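Local coordinates for uncharacterized protein (Bacillus cereus, PDB 5F2H), which is of unknown function but belongs to the alpha/beta-hydrolase superfamily and probably acts as a hydrolase, at residues Y256-Q262 against F286-L292; G205-A209 against K293-P297; E61-M65 against L93-F99. All coordinates share one frame; numbering follows the deposited sequence.

Contact 1: residues Y256-Q262 against F286-L292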
loop_
_atom_site.group_PDB
_atom_site.type_symbol
_atom_site.label_atom_id
_atom_site.label_comp_id
_atom_site.label_asym_id
_atom_site.label_seq_id
_atom_site.Cartn_x
_atom_site.Cartn_y
_atom_site.Cartn_z
ATOM N N TYR B 256 5.179 -16.591 14.035
ATOM C CA TYR B 256 6.557 -16.245 14.292
ATOM C C TYR B 256 6.560 -16.075 15.791
ATOM O O TYR B 256 5.861 -15.219 16.319
ATOM C CB TYR B 256 6.933 -14.947 13.585
ATOM C CG TYR B 256 8.432 -14.682 13.514
ATOM C CD1 TYR B 256 9.128 -14.160 14.600
ATOM C CD2 TYR B 256 9.138 -14.910 12.336
ATOM C CE1 TYR B 256 10.487 -13.901 14.522
ATOM C CE2 TYR B 256 10.490 -14.648 12.247
ATOM C CZ TYR B 256 11.158 -14.143 13.342
ATOM O OH TYR B 256 12.507 -13.903 13.249
ATOM N N VAL B 257 7.263 -16.963 16.481
ATOM C CA VAL B 257 7.340 -16.931 17.936
ATOM C C VAL B 257 8.784 -16.707 18.364
ATOM O O VAL B 257 9.712 -17.286 17.787
ATOM C CB VAL B 257 6.825 -18.245 18.539
ATOM C CG1 VAL B 257 6.973 -18.228 20.050
ATOM C CG2 VAL B 257 5.380 -18.466 18.124
ATOM N N VAL B 258 8.961 -15.875 19.384
ATOM C CA VAL B 258 10.265 -15.566 19.876
ATOM C C VAL B 258 10.236 -15.658 21.372
ATOM O O VAL B 258 9.266 -15.250 21.986
ATOM C CB VAL B 258 10.639 -14.100 19.503
ATOM C CG1 VAL B 258 12.012 -13.723 20.068
ATOM C CG2 VAL B 258 10.617 -13.881 17.989
ATOM N N CYS B 259 11.302 -16.168 21.961
ATOM C CA CYS B 259 11.400 -16.248 23.408
ATOM C C CYS B 259 12.850 -16.410 23.802
ATOM O O CYS B 259 13.647 -17.016 23.070
ATOM C CB CYS B 259 10.595 -17.388 23.982
ATOM S SG CYS B 259 10.697 -17.449 25.784
ATOM N N GLY B 260 13.190 -15.840 24.950
ATOM C CA GLY B 260 14.547 -15.897 25.469
ATOM C C GLY B 260 14.758 -17.107 26.362
ATOM O O GLY B 260 13.912 -17.429 27.205
ATOM N N ASP B 261 15.928 -17.729 26.226
ATOM C CA ASP B 261 16.280 -18.922 26.995
ATOM C C ASP B 261 16.527 -18.735 28.499
ATOM O O ASP B 261 16.941 -19.681 29.164
ATOM C CB ASP B 261 17.493 -19.602 26.364
ATOM C CG ASP B 261 18.709 -18.710 26.338
ATOM O OD1 ASP B 261 18.574 -17.502 26.636
ATOM O OD2 ASP B 261 19.800 -19.216 26.008
ATOM N N GLN B 262 16.294 -17.539 29.032
ATOM C CA GLN B 262 16.482 -17.280 30.470
ATOM C C GLN B 262 15.159 -16.825 31.083
ATOM O O GLN B 262 15.117 -16.356 32.221
ATOM C CB GLN B 262 17.518 -16.173 30.673
ATOM C CG GLN B 262 18.876 -16.449 30.047
ATOM C CD GLN B 262 19.604 -17.611 30.685
ATOM O OE1 GLN B 262 19.435 -17.892 31.872
ATOM N NE2 GLN B 262 20.478 -18.246 29.916
ATOM N N PHE B 286 10.131 -20.579 15.104
ATOM C CA PHE B 286 10.465 -20.267 16.490
ATOM C C PHE B 286 11.899 -19.839 16.602
ATOM O O PHE B 286 12.790 -20.456 16.018
ATOM C CB PHE B 286 10.181 -21.470 17.378
ATOM C CG PHE B 286 10.629 -21.309 18.796
ATOM C CD1 PHE B 286 10.244 -20.200 19.541
ATOM C CD2 PHE B 286 11.248 -22.364 19.452
ATOM C CE1 PHE B 286 10.604 -20.079 20.873
ATOM C CE2 PHE B 286 11.590 -22.265 20.789
ATOM C CZ PHE B 286 11.270 -21.118 21.502
ATOM N N LYS B 287 12.121 -18.776 17.362
ATOM C CA LYS B 287 13.450 -18.265 17.518
ATOM C C LYS B 287 13.776 -18.024 18.972
ATOM O O LYS B 287 13.132 -17.239 19.655
ATOM C CB LYS B 287 13.610 -17.001 16.679
ATOM C CG LYS B 287 15.043 -16.510 16.625
ATOM C CD LYS B 287 15.239 -15.455 15.551
ATOM C CE LYS B 287 16.696 -15.025 15.471
ATOM N NZ LYS B 287 17.621 -16.164 15.220
ATOM N N VAL B 288 14.779 -18.738 19.446
ATOM C CA VAL B 288 15.222 -18.608 20.815
ATOM C C VAL B 288 16.376 -17.616 20.823
ATOM O O VAL B 288 17.322 -17.754 20.041
ATOM C CB VAL B 288 15.732 -19.950 21.352
ATOM C CG1 VAL B 288 16.268 -19.796 22.768
ATOM C CG2 VAL B 288 14.617 -20.983 21.295
ATOM N N VAL B 289 16.302 -16.603 21.673
ATOM C CA VAL B 289 17.373 -15.636 21.735
ATOM C C VAL B 289 18.182 -15.981 22.964
ATOM O O VAL B 289 17.652 -16.041 24.068
ATOM C CB VAL B 289 16.860 -14.187 21.780
ATOM C CG1 VAL B 289 18.026 -13.201 21.823
ATOM C CG2 VAL B 289 15.992 -13.911 20.560
ATOM N N PRO B 290 19.478 -16.233 22.772
ATOM C CA PRO B 290 20.312 -16.584 23.908
ATOM C C PRO B 290 20.461 -15.477 24.958
ATOM O O PRO B 290 20.358 -14.286 24.638
ATOM C CB PRO B 290 21.665 -16.913 23.263
ATOM C CG PRO B 290 21.644 -16.257 21.925
ATOM C CD PRO B 290 20.219 -16.258 21.496
ATOM N N ASN B 291 20.641 -15.894 26.213
ATOM C CA ASN B 291 20.839 -14.995 27.346
ATOM C C ASN B 291 19.679 -14.081 27.710
ATOM O O ASN B 291 19.679 -13.506 28.793
ATOM C CB ASN B 291 22.074 -14.124 27.079
ATOM C CG ASN B 291 23.315 -14.944 26.768
ATOM O OD1 ASN B 291 23.417 -16.125 27.127
ATOM N ND2 ASN B 291 24.282 -14.313 26.111
ATOM N N LEU B 292 18.687 -13.958 26.833
ATOM C CA LEU B 292 17.544 -13.073 27.076
ATOM C C LEU B 292 16.562 -13.619 28.108
ATOM O O LEU B 292 16.250 -14.790 28.099
ATOM C CB LEU B 292 16.814 -12.818 25.757
ATOM C CG LEU B 292 15.604 -11.884 25.777
ATOM C CD1 LEU B 292 15.959 -10.486 26.278
ATOM C CD2 LEU B 292 14.998 -11.801 24.386
#

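Contact 2: residues G205-A209 against K293-P297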
loop_
_atom_site.group_PDB
_atom_site.type_symbol
_atom_site.label_atom_id
_atom_site.label_comp_id
_atom_site.label_asym_id
_atom_site.label_seq_id
_atom_site.Cartn_x
_atom_site.Cartn_y
_atom_site.Cartn_z
ATOM N N GLY B 205 0.019 -9.337 17.142
ATOM C CA GLY B 205 1.183 -9.587 17.959
ATOM C C GLY B 205 0.826 -9.399 19.417
ATOM O O GLY B 205 -0.190 -8.762 19.753
ATOM N N GLY B 206 1.671 -9.929 20.300
ATOM C CA GLY B 206 1.444 -9.800 21.742
ATOM C C GLY B 206 2.675 -10.166 22.548
ATOM O O GLY B 206 3.606 -10.786 22.019
ATOM N N PHE B 207 2.641 -9.827 23.832
ATOM C CA PHE B 207 3.722 -10.089 24.764
ATOM C C PHE B 207 3.103 -10.731 26.028
ATOM O O PHE B 207 2.178 -10.161 26.611
ATOM C CB PHE B 207 4.436 -8.735 25.042
ATOM C CG PHE B 207 5.516 -8.807 26.065
ATOM C CD1 PHE B 207 6.768 -9.295 25.735
ATOM C CD2 PHE B 207 5.277 -8.419 27.359
ATOM C CE1 PHE B 207 7.751 -9.442 26.691
ATOM C CE2 PHE B 207 6.274 -8.519 28.320
ATOM C CZ PHE B 207 7.511 -9.032 27.987
ATOM N N SER B 208 3.589 -11.912 26.436
ATOM C CA SER B 208 3.061 -12.660 27.612
ATOM C C SER B 208 1.543 -12.818 27.512
ATOM O O SER B 208 1.034 -13.147 26.444
ATOM C CB SER B 208 3.415 -11.976 28.937
ATOM O OG SER B 208 4.803 -11.973 29.162
ATOM N N ALA B 209 0.838 -12.503 28.604
ATOM C CA ALA B 209 -0.605 -12.558 28.682
ATOM C C ALA B 209 -1.236 -11.883 27.517
ATOM O O ALA B 209 -2.359 -12.169 27.164
ATOM C CB ALA B 209 -1.099 -11.877 29.958
ATOM N N LYS B 293 16.099 -12.753 29.009
ATOM C CA LYS B 293 15.131 -13.130 30.048
ATOM C C LYS B 293 13.726 -12.754 29.570
ATOM O O LYS B 293 13.466 -12.799 28.367
ATOM C CB LYS B 293 15.469 -12.491 31.408
ATOM C CG LYS B 293 16.802 -12.943 32.000
ATOM C CD LYS B 293 17.022 -12.449 33.427
ATOM C CE LYS B 293 17.151 -10.932 33.562
ATOM N NZ LYS B 293 18.367 -10.390 32.887
ATOM N N HIS B 294 12.838 -12.356 30.485
ATOM C CA HIS B 294 11.465 -11.995 30.121
ATOM C C HIS B 294 11.407 -10.524 29.729
ATOM O O HIS B 294 10.972 -9.633 30.489
ATOM C CB HIS B 294 10.533 -12.335 31.261
ATOM C CG HIS B 294 9.079 -12.189 30.931
ATOM N ND1 HIS B 294 8.290 -11.194 31.461
ATOM C CD2 HIS B 294 8.270 -12.922 30.132
ATOM C CE1 HIS B 294 7.051 -11.337 31.030
ATOM N NE2 HIS B 294 7.011 -12.384 30.228
ATOM N N ASP B 295 11.824 -10.305 28.488
ATOM C CA ASP B 295 11.909 -8.998 27.916
ATOM C C ASP B 295 12.065 -9.191 26.424
ATOM O O ASP B 295 12.315 -10.288 25.986
ATOM C CB ASP B 295 13.179 -8.355 28.478
ATOM C CG ASP B 295 13.443 -7.000 27.914
ATOM O OD1 ASP B 295 12.488 -6.369 27.420
ATOM O OD2 ASP B 295 14.621 -6.579 27.967
ATOM N N TYR B 296 11.934 -8.125 25.650
ATOM C CA TYR B 296 12.101 -8.212 24.211
ATOM C C TYR B 296 13.591 -8.146 23.885
ATOM O O TYR B 296 14.374 -7.530 24.631
ATOM C CB TYR B 296 11.465 -7.029 23.524
ATOM C CG TYR B 296 9.991 -6.834 23.720
ATOM C CD1 TYR B 296 9.494 -6.321 24.894
ATOM C CD2 TYR B 296 9.126 -6.956 22.654
ATOM C CE1 TYR B 296 8.154 -6.014 25.022
ATOM C CE2 TYR B 296 7.785 -6.662 22.772
ATOM C CZ TYR B 296 7.312 -6.179 23.952
ATOM O OH TYR B 296 5.976 -5.896 24.068
ATOM N N PRO B 297 14.010 -8.790 22.781
ATOM C CA PRO B 297 15.436 -8.731 22.392
ATOM C C PRO B 297 15.770 -7.305 22.015
ATOM O O PRO B 297 14.894 -6.563 21.561
ATOM C CB PRO B 297 15.519 -9.646 21.178
ATOM C CG PRO B 297 14.117 -9.761 20.680
ATOM C CD PRO B 297 13.208 -9.590 21.850
#

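Contact 3: residues E61-M65 against L93-F99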
loop_
_atom_site.group_PDB
_atom_site.type_symbol
_atom_site.label_atom_id
_atom_site.label_comp_id
_atom_site.label_asym_id
_atom_site.label_seq_id
_atom_site.Cartn_x
_atom_site.Cartn_y
_atom_site.Cartn_z
ATOM N N GLU B 61 -17.450 1.024 -55.141
ATOM C CA GLU B 61 -17.952 2.370 -54.970
ATOM C C GLU B 61 -19.298 2.431 -54.271
ATOM O O GLU B 61 -19.480 3.232 -53.344
ATOM C CB GLU B 61 -18.029 3.033 -56.341
ATOM C CG GLU B 61 -16.691 3.061 -57.069
ATOM C CD GLU B 61 -16.807 3.608 -58.471
ATOM O OE1 GLU B 61 -17.918 4.027 -58.876
ATOM O OE2 GLU B 61 -15.780 3.594 -59.179
ATOM N N GLU B 62 -20.227 1.589 -54.716
ATOM C CA GLU B 62 -21.574 1.527 -54.130
ATOM C C GLU B 62 -21.531 1.120 -52.652
ATOM O O GLU B 62 -22.133 1.771 -51.790
ATOM C CB GLU B 62 -22.491 0.619 -54.964
ATOM C CG GLU B 62 -22.814 1.212 -56.331
ATOM C CD GLU B 62 -23.629 0.286 -57.221
ATOM O OE1 GLU B 62 -23.553 -0.954 -57.046
ATOM O OE2 GLU B 62 -24.309 0.796 -58.142
ATOM N N GLU B 63 -20.766 0.085 -52.354
ATOM C CA GLU B 63 -20.629 -0.363 -50.980
ATOM C C GLU B 63 -20.151 0.818 -50.147
ATOM O O GLU B 63 -20.808 1.210 -49.182
ATOM C CB GLU B 63 -19.653 -1.547 -50.861
ATOM C CG GLU B 63 -20.121 -2.839 -51.524
ATOM C CD GLU B 63 -20.360 -2.744 -53.028
ATOM O OE1 GLU B 63 -20.050 -1.704 -53.649
ATOM O OE2 GLU B 63 -20.873 -3.733 -53.602
ATOM N N ALA B 64 -19.038 1.416 -50.573
ATOM C CA ALA B 64 -18.451 2.575 -49.889
ATOM C C ALA B 64 -19.458 3.686 -49.584
ATOM O O ALA B 64 -19.503 4.176 -48.463
ATOM C CB ALA B 64 -17.304 3.138 -50.702
HETATM N N MSE B 65 -20.295 4.047 -50.552
HETATM C CA MSE B 65 -21.286 5.116 -50.336
HETATM C C MSE B 65 -22.224 4.879 -49.181
HETATM O O MSE B 65 -22.429 5.803 -48.393
HETATM C CB MSE B 65 -22.092 5.456 -51.584
HETATM C CG MSE B 65 -21.372 6.479 -52.462
HETATM SE SE MSE B 65 -20.485 7.848 -51.377
HETATM C CE MSE B 65 -21.953 9.151 -51.404
ATOM N N LEU B 93 -15.341 8.416 -55.426
ATOM C CA LEU B 93 -16.604 8.842 -54.859
ATOM C C LEU B 93 -17.024 10.270 -55.251
ATOM O O LEU B 93 -18.208 10.601 -55.156
ATOM C CB LEU B 93 -16.514 8.712 -53.339
ATOM C CG LEU B 93 -16.156 7.291 -52.863
ATOM C CD1 LEU B 93 -15.935 7.248 -51.363
ATOM C CD2 LEU B 93 -17.227 6.287 -53.250
ATOM N N HIS B 94 -16.085 11.099 -55.727
ATOM C CA HIS B 94 -16.411 12.498 -56.107
ATOM C C HIS B 94 -17.507 12.614 -57.159
ATOM O O HIS B 94 -18.155 13.652 -57.271
ATOM C CB HIS B 94 -15.184 13.294 -56.571
ATOM C CG HIS B 94 -14.083 13.332 -55.562
ATOM N ND1 HIS B 94 -12.871 12.713 -55.759
ATOM C CD2 HIS B 94 -14.030 13.867 -54.324
ATOM C CE1 HIS B 94 -12.091 12.928 -54.713
ATOM N NE2 HIS B 94 -12.778 13.613 -53.821
ATOM N N LYS B 95 -17.710 11.554 -57.933
ATOM C CA LYS B 95 -18.749 11.563 -58.948
ATOM C C LYS B 95 -20.095 11.750 -58.271
ATOM O O LYS B 95 -20.922 12.523 -58.734
ATOM C CB LYS B 95 -18.817 10.224 -59.677
ATOM C CG LYS B 95 -17.550 9.757 -60.353
ATOM C CD LYS B 95 -17.780 8.351 -60.880
ATOM C CE LYS B 95 -16.517 7.727 -61.440
ATOM N NZ LYS B 95 -16.732 6.305 -61.828
ATOM N N PHE B 96 -20.284 11.070 -57.144
ATOM C CA PHE B 96 -21.561 11.105 -56.424
ATOM C C PHE B 96 -21.894 12.415 -55.722
ATOM O O PHE B 96 -21.032 13.039 -55.108
ATOM C CB PHE B 96 -21.623 9.952 -55.420
ATOM C CG PHE B 96 -21.377 8.609 -56.036
ATOM C CD1 PHE B 96 -22.389 7.940 -56.698
ATOM C CD2 PHE B 96 -20.132 8.007 -55.942
ATOM C CE1 PHE B 96 -22.161 6.698 -57.269
ATOM C CE2 PHE B 96 -19.893 6.769 -56.513
ATOM C CZ PHE B 96 -20.909 6.110 -57.174
ATOM N N GLU B 97 -23.158 12.827 -55.829
ATOM C CA GLU B 97 -23.621 14.046 -55.186
ATOM C C GLU B 97 -23.764 13.773 -53.693
ATOM O O GLU B 97 -23.484 14.640 -52.866
ATOM C CB GLU B 97 -24.928 14.578 -55.803
ATOM C CG GLU B 97 -26.143 13.650 -55.732
ATOM C CD GLU B 97 -27.415 14.244 -56.354
ATOM O OE1 GLU B 97 -28.312 13.470 -56.775
ATOM O OE2 GLU B 97 -27.510 15.489 -56.454
ATOM N N GLU B 98 -24.159 12.553 -53.340
ATOM C CA GLU B 98 -24.298 12.209 -51.929
ATOM C C GLU B 98 -22.957 12.422 -51.252
ATOM O O GLU B 98 -22.897 12.751 -50.073
ATOM C CB GLU B 98 -24.805 10.761 -51.675
ATOM C CG GLU B 98 -26.272 10.419 -52.012
ATOM C CD GLU B 98 -26.612 10.319 -53.494
ATOM O OE1 GLU B 98 -25.697 10.334 -54.352
ATOM O OE2 GLU B 98 -27.817 10.165 -53.798
ATOM N N PHE B 99 -21.877 12.230 -52.005
ATOM C CA PHE B 99 -20.541 12.411 -51.462
ATOM C C PHE B 99 -20.303 13.852 -51.052
ATOM O O PHE B 99 -19.759 14.101 -49.985
ATOM C CB PHE B 99 -19.472 11.967 -52.453
ATOM C CG PHE B 99 -18.075 12.142 -51.939
ATOM C CD1 PHE B 99 -17.490 11.161 -51.160
ATOM C CD2 PHE B 99 -17.346 13.279 -52.234
ATOM C CE1 PHE B 99 -16.199 11.318 -50.687
ATOM C CE2 PHE B 99 -16.063 13.445 -51.751
ATOM C CZ PHE B 99 -15.487 12.465 -50.980
#

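Contact 1: residues Y256-Q262 against F286-L292
Val257 faces Phe286 and Val258 faces Lys287 across two neighbouring strands, 254-260 and 284-289, which helix 267-279 connects into a beta-alpha-beta unit at one edge of the parallel alpha/beta-hydrolase sheet. Within these segments the hydrogen-bond ladder runs from Lys287 N to Val257 O (2.9 Å) and from Cys259 N to Lys287 O (3.1 Å), then continues through Val289 N to Cys259 O and Asp261 N to Val289 O.

The tight part is on the face covered by helix 267-279. With CG anti to the backbone N (chi1 174°), Phe286 turns its ring edge to the neighbouring strand, Val257 O and Cys259 CB lying near the ring plane. Its CD1 approaches Val257 CG1 at 3.9 Å and its CE1 reaches Cys259 CB at 4.1 Å, while Val274 of the helix also touches Phe286. On the other face Val258 CG1 meets Val289 CG2 at 4.0 Å, and Leu303 of helix 300-313 packs against Val258. Tyr256 is buried on that face, its OH bonded to Glu306 and 3.9 Å from Lys287 CD.

Toward solvent the contact opens out. The exposed amino end of Lys287 leads away, and past the strands a type II turn from Val289 to Leu292 carries the exposed Pro290 and Asn291. Gln262, likewise exposed, is held by its backbone: Gln262 N reaches Leu292 O at 2.9 Å in a bent bond, 142° at the hydrogen.

Contact 2: residues G205-A209 against K293-P297
Ser208 OG is hydrogen-bonded to His294 NE2, the one polar bond that joins segments 205-209 and 293-297. At 2.5 Å the refined length is too short to be exact at this resolution and is doubtful as a distance. OG meets the imidazole at its edge, near the ring plane. With OG anti to the carbonyl carbon (chi1 -65°), the hydroxyl sits beside the backbone N and faces the imidazole.

Beside this pair stands Phe207, the last residue of strand 202-207. Its ring forms an offset stack with Tyr296, the planes only 8° apart and the centroids 4.5 Å; CD1 of Phe207 lies 3.6 Å from Tyr296 CZ. Phe207 CZ also comes over a face of His294, 3.8 Å from His294 CE1, but here the planes are inclined at 38°. The three rings thus make an aromatic cluster in which Phe207 touches both others. Tyr296 OH is held by Trp150, and Asn15 of the second subunit bonds to His294 O.

A Tris molecule, probably from the crystallisation liquor, lies about 4 Å from the Ser208 side chain and may mark a pocket. Gly206, Ser208 and Gly210 fit the GxSxG pattern, and Ser208 sits at a sharp strand-to-helix turn, just before helix 209-219. Together with His294, against which Asp263 packs, the arrangement resembles the nucleophile elbow and catalytic triad of alpha/beta-hydrolases.

Contact 3: residues E61-M65 against L93-F99
This is a largely apolar packing contact in the helical N-terminal region, where Glu61 and Met65 at the start of helix 61-74 meet Leu93, Phe96 and the first turn of helix 97-115. Met65, a selenomethionine, is buried and points toward the other segment. Its CG lies over one face of the Phe96 ring, 4.2 Å from the centroid and 20° off the normal, a CH-pi contact. The selenium follows more obliquely at 5.3 Å from that centroid, and a further bend at chi3 (-94°) carries CE to the backbone and CB atoms of Glu98 and Phe99. Leu93 CD2 touches both Met65 SE and Ala64 CB, each 4.1 Å away, with Ser56 of helix 44-58 also touching Leu93.

On the outer side Glu61 meets two partners. Its OE1 lies at the edge of the Phe96 ring, 4.0 Å from CZ, the carboxylate turned 79° to the ring plane. The exposed Lys95 extends its NZ to Glu61 OE2 in a long salt bridge of 3.9 Å. The Met-aromatic pair thus joins helix 61-74 to the turn that leads into helix 97-115, in an all-helical N-terminal domain probably related to tetratricopeptide-repeat proteins.

Contacts 1 and 2 both reach the same parallel sheet, contact 2 through strand 202-207 and a loop that follows strand 284-289. They are joined by the chain itself: Leu292 ends the first and Lys293 starts the second, with centres about 10 Å apart. Contact 1, at the outermost strand, runs from buried valines to exposed loop residues and depends on backbone bonds. Contact 2 is buried, lacks backbone pairing and relies on rings and one serine-histidine bond at the probable active site. Contact 3 is about 86 Å from contact 2 between centres, in the helical region; partly buried, it combines apolar packing with a long surface salt bridge and has no hydrogen bond between its segments.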